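Local coordinates for protein probable zinc protease (Pseudomonas aeruginosa, PDB 4NNZ) that forms one subunit of a heterodimeric zinc protease of the M16 family and probably takes part in metal-dependent peptide hydrolysis, at residues G257-E260 / E264-A267; L268-A273 / E392-V397. One frame throughout, in Å; residues are numbered along the deposited sequence.

Contact 1: G257-E260 / E264-A267; sequences GSSE and EVNA
S259 meets E264 and V265 here, where the loop leaving strand 246-253 turns into helix 262-276. The loop is pinned before it gets there: the carbonyl of G257 receives a hydrogen bond from K224 NZ, and the hydroxyl of S258 is hydrogen-bonded to D308 and to the backbone N of S255. S259 then turns its side chain onto the first turn of the helix. With OG anti to the backbone N (chi1 176°), the hydroxyl reaches toward the E264 carboxylate, and S259 OG lies 3.1 Å from E264 OE2. The same hydroxyl is also hydrogen-bonded to N261 O, its stronger polar partner, so the single proton has two acceptors to choose from and the link to the glutamate is unsettled. The V265 CG2 methyl lies against both the carbon and the hydroxyl of the serine, 3.8 Å from S259 CB and 4.0 Å from S259 OG. That methyl is the branch standing beside the valine's own backbone N, and V265 is packed further by L256 and A303. E264 comes over with its chain extended beyond CG, and its other oxygen, OE1, makes a weak hydrogen bond to Y409 OH. The contact is thus small and chemically mixed. Whichever oxygen the serine proton turns to, the hydroxyl keeps a methyl close beside it; if the proton is turned to OE2, it would probably ease the negative charge there.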
loop_
_atom_site.group_PDB
_atom_site.type_symbol
_atom_site.label_atom_id
_atom_site.label_comp_id
_atom_site.label_asym_id
_atom_site.label_seq_id
_atom_site.Cartn_x
_atom_site.Cartn_y
_atom_site.Cartn_z
ATOM N N GLY A 257 -18.072 -9.091 -3.506
ATOM C CA GLY A 257 -17.033 -9.793 -2.809
ATOM C C GLY A 257 -17.040 -9.526 -1.334
ATOM O O GLY A 257 -16.653 -10.350 -0.563
ATOM N N SER A 258 -17.448 -8.330 -0.962
ATOM C CA SER A 258 -17.341 -7.852 0.386
ATOM C C SER A 258 -18.602 -7.431 1.090
ATOM O O SER A 258 -18.520 -6.862 2.148
ATOM C CB SER A 258 -16.400 -6.680 0.394
ATOM O OG SER A 258 -16.991 -5.574 -0.196
ATOM N N SER A 259 -19.760 -7.663 0.515
ATOM C CA SER A 259 -20.953 -7.064 1.060
ATOM C C SER A 259 -21.922 -8.017 1.694
ATOM O O SER A 259 -22.311 -8.996 1.116
ATOM C CB SER A 259 -21.687 -6.254 0.016
ATOM O OG SER A 259 -22.888 -5.767 0.550
ATOM N N GLU A 260 -22.341 -7.707 2.916
ATOM C CA GLU A 260 -23.382 -8.511 3.534
ATOM C C GLU A 260 -24.743 -8.155 2.948
ATOM O O GLU A 260 -25.618 -9.018 2.871
ATOM C CB GLU A 260 -23.403 -8.389 5.055
ATOM C CG GLU A 260 -24.368 -9.377 5.702
ATOM C CD GLU A 260 -25.734 -8.774 6.012
ATOM O OE1 GLU A 260 -26.314 -9.109 7.070
ATOM O OE2 GLU A 260 -26.229 -7.967 5.198
ATOM N N GLU A 264 -27.628 -3.287 -1.723
ATOM C CA GLU A 264 -27.011 -1.993 -1.846
ATOM C C GLU A 264 -26.047 -1.945 -3.021
ATOM O O GLU A 264 -25.940 -0.947 -3.684
ATOM C CB GLU A 264 -26.390 -1.549 -0.529
ATOM C CG GLU A 264 -24.936 -1.912 -0.373
ATOM C CD GLU A 264 -24.505 -2.022 1.058
ATOM O OE1 GLU A 264 -24.945 -1.214 1.878
ATOM O OE2 GLU A 264 -23.721 -2.921 1.366
ATOM N N VAL A 265 -25.339 -3.033 -3.270
ATOM C CA VAL A 265 -24.448 -3.092 -4.391
ATOM C C VAL A 265 -25.221 -2.965 -5.669
ATOM O O VAL A 265 -24.841 -2.246 -6.545
ATOM C CB VAL A 265 -23.695 -4.422 -4.424
ATOM C CG1 VAL A 265 -22.859 -4.546 -5.669
ATOM C CG2 VAL A 265 -22.802 -4.557 -3.224
ATOM N N ASN A 266 -26.281 -3.714 -5.784
ATOM C CA ASN A 266 -27.049 -3.701 -6.982
ATOM C C ASN A 266 -27.680 -2.357 -7.198
ATOM O O ASN A 266 -27.892 -1.943 -8.305
ATOM C CB ASN A 266 -28.030 -4.843 -7.003
ATOM C CG ASN A 266 -27.350 -6.163 -7.148
ATOM O OD1 ASN A 266 -26.238 -6.239 -7.592
ATOM N ND2 ASN A 266 -28.012 -7.198 -6.763
ATOM N N ALA A 267 -27.974 -1.692 -6.102
ATOM C CA ALA A 267 -28.440 -0.337 -6.118
ATOM C C ALA A 267 -27.387 0.607 -6.650
ATOM O O ALA A 267 -27.683 1.532 -7.334
ATOM C CB ALA A 267 -28.879 0.072 -4.750
#

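Contact 2: L268-A273 / E392-V397; sequences LRLIGA and EALKAV
R269 NH1 is gripped by two groups, a salt bridge to D390 OD1 on helix 386-396 and a hydrogen bond to N266 OD1 one turn back on its own helix, while L394 lays a methyl over the guanidinium. L394 CD2 sits 4.0 Å above the plane, toward the rim rather than over the middle, and the two side chains run roughly at right angles. The arginine gets there by bending at chi3 (42°), which swings its head across to the neighbouring helix; its side chain also touches Y301 and F304. This is helix-on-helix packing in the second half of an M16 peptidase chain, where helix 262-276 lies against helix 386-396, and M356 of helix 346-364 touches both R269 and L394. The apolar part of the seam belongs to L270. Its CD2 meets L394 CD2 at 3.6 Å, the two leucines slanting across each other, and the same L270 methyl comes 4.1 Å from V397 CG2. The L270 side chain also lies on R353 of helix 346-364.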
loop_
_atom_site.group_PDB
_atom_site.type_symbol
_atom_site.label_atom_id
_atom_site.label_comp_id
_atom_site.label_asym_id
_atom_site.label_seq_id
_atom_site.Cartn_x
_atom_site.Cartn_y
_atom_site.Cartn_z
ATOM N N LEU A 268 -26.153 0.367 -6.309
ATOM C CA LEU A 268 -25.065 1.121 -6.873
ATOM C C LEU A 268 -24.861 0.942 -8.371
ATOM O O LEU A 268 -24.529 1.864 -9.057
ATOM C CB LEU A 268 -23.790 0.860 -6.093
ATOM C CG LEU A 268 -23.759 1.541 -4.758
ATOM C CD1 LEU A 268 -22.582 1.069 -3.965
ATOM C CD2 LEU A 268 -23.727 3.036 -4.906
ATOM N N ARG A 269 -25.038 -0.261 -8.862
ATOM C CA ARG A 269 -24.921 -0.520 -10.269
ATOM C C ARG A 269 -25.970 0.233 -11.028
ATOM O O ARG A 269 -25.698 0.831 -12.029
ATOM C CB ARG A 269 -25.061 -2.002 -10.513
ATOM C CG ARG A 269 -24.279 -2.802 -9.514
ATOM C CD ARG A 269 -24.441 -4.280 -9.696
ATOM N NE ARG A 269 -24.412 -4.686 -11.079
ATOM C CZ ARG A 269 -24.795 -5.870 -11.505
ATOM N NH1 ARG A 269 -25.235 -6.752 -10.665
ATOM N NH2 ARG A 269 -24.733 -6.171 -12.767
ATOM N N LEU A 270 -27.171 0.208 -10.504
ATOM C CA LEU A 270 -28.284 0.912 -11.049
ATOM C C LEU A 270 -28.045 2.408 -11.028
ATOM O O LEU A 270 -28.430 3.092 -11.931
ATOM C CB LEU A 270 -29.549 0.553 -10.276
ATOM C CG LEU A 270 -30.645 -0.326 -10.863
ATOM C CD1 LEU A 270 -31.017 0.098 -12.250
ATOM C CD2 LEU A 270 -30.248 -1.777 -10.890
ATOM N N ILE A 271 -27.408 2.923 -9.999
ATOM C CA ILE A 271 -27.126 4.342 -9.936
ATOM C C ILE A 271 -26.199 4.774 -11.045
ATOM O O ILE A 271 -26.364 5.836 -11.589
ATOM C CB ILE A 271 -26.609 4.778 -8.551
ATOM C CG1 ILE A 271 -27.741 4.855 -7.566
ATOM C CG2 ILE A 271 -25.994 6.152 -8.564
ATOM C CD1 ILE A 271 -27.288 4.738 -6.146
ATOM N N GLY A 272 -25.226 3.954 -11.373
ATOM C CA GLY A 272 -24.350 4.292 -12.449
ATOM C C GLY A 272 -25.073 4.409 -13.750
ATOM O O GLY A 272 -24.818 5.272 -14.516
ATOM N N ALA A 273 -25.981 3.498 -13.981
ATOM C CA ALA A 273 -26.776 3.486 -15.170
ATOM C C ALA A 273 -27.670 4.695 -15.272
ATOM O O ALA A 273 -27.873 5.225 -16.323
ATOM C CB ALA A 273 -27.557 2.203 -15.254
ATOM N N GLU A 392 -32.515 -11.299 -11.629
ATOM C CA GLU A 392 -33.532 -11.241 -10.634
ATOM C C GLU A 392 -33.115 -10.242 -9.608
ATOM O O GLU A 392 -33.912 -9.500 -9.086
ATOM C CB GLU A 392 -33.729 -12.602 -10.015
ATOM C CG GLU A 392 -34.730 -12.604 -8.892
ATOM C CD GLU A 392 -35.940 -11.761 -9.190
ATOM O OE1 GLU A 392 -36.547 -11.968 -10.246
ATOM O OE2 GLU A 392 -36.281 -10.901 -8.363
ATOM N N ALA A 393 -31.834 -10.235 -9.322
ATOM C CA ALA A 393 -31.273 -9.345 -8.341
ATOM C C ALA A 393 -31.411 -7.906 -8.728
ATOM O O ALA A 393 -31.615 -7.069 -7.904
ATOM C CB ALA A 393 -29.827 -9.690 -8.120
ATOM N N LEU A 394 -31.228 -7.618 -9.990
ATOM C CA LEU A 394 -31.339 -6.269 -10.468
ATOM C C LEU A 394 -32.763 -5.809 -10.321
ATOM O O LEU A 394 -33.044 -4.660 -10.085
ATOM C CB LEU A 394 -30.865 -6.164 -11.899
ATOM C CG LEU A 394 -29.372 -6.046 -12.074
ATOM C CD1 LEU A 394 -29.032 -5.675 -13.486
ATOM C CD2 LEU A 394 -28.790 -5.033 -11.128
ATOM N N LYS A 395 -33.654 -6.753 -10.511
ATOM C CA LYS A 395 -35.070 -6.519 -10.444
ATOM C C LYS A 395 -35.504 -6.098 -9.072
ATOM O O LYS A 395 -36.388 -5.303 -8.935
ATOM C CB LYS A 395 -35.797 -7.774 -10.824
ATOM C CG LYS A 395 -36.887 -7.562 -11.830
ATOM C CD LYS A 395 -37.484 -8.885 -12.264
ATOM C CE LYS A 395 -38.754 -9.214 -11.512
ATOM N NZ LYS A 395 -39.961 -9.215 -12.376
ATOM N N ALA A 396 -34.876 -6.646 -8.051
ATOM C CA ALA A 396 -35.232 -6.354 -6.677
ATOM C C ALA A 396 -34.990 -4.924 -6.234
ATOM O O ALA A 396 -35.588 -4.479 -5.293
ATOM C CB ALA A 396 -34.583 -7.333 -5.730
ATOM N N VAL A 397 -34.122 -4.217 -6.916
ATOM C CA VAL A 397 -33.806 -2.883 -6.508
ATOM C C VAL A 397 -35.010 -2.002 -6.625
ATOM O O VAL A 397 -35.669 -1.990 -7.622
ATOM C CB VAL A 397 -32.677 -2.325 -7.361
ATOM C CG1 VAL A 397 -32.356 -0.916 -6.950
ATOM C CG2 VAL A 397 -31.463 -3.193 -7.211
#

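Contacts 1 and 2 follow one another along helix 262-276, their centres 11 Å apart and on the same side of the chain's centre. Contact 1 comes first, where the chain leaves strand 246-253 of the five-stranded sheet and folds its loop back onto the start of the helix; contact 2 takes the next turns and joins them to helix 386-396, more than a hundred residues later. N266 bridges the two, its CB lying 3.8 Å from V397 CG2. One helix is thus fastened to its own lead-in loop and to a distant helix, tying early and late parts of the chain's second half together.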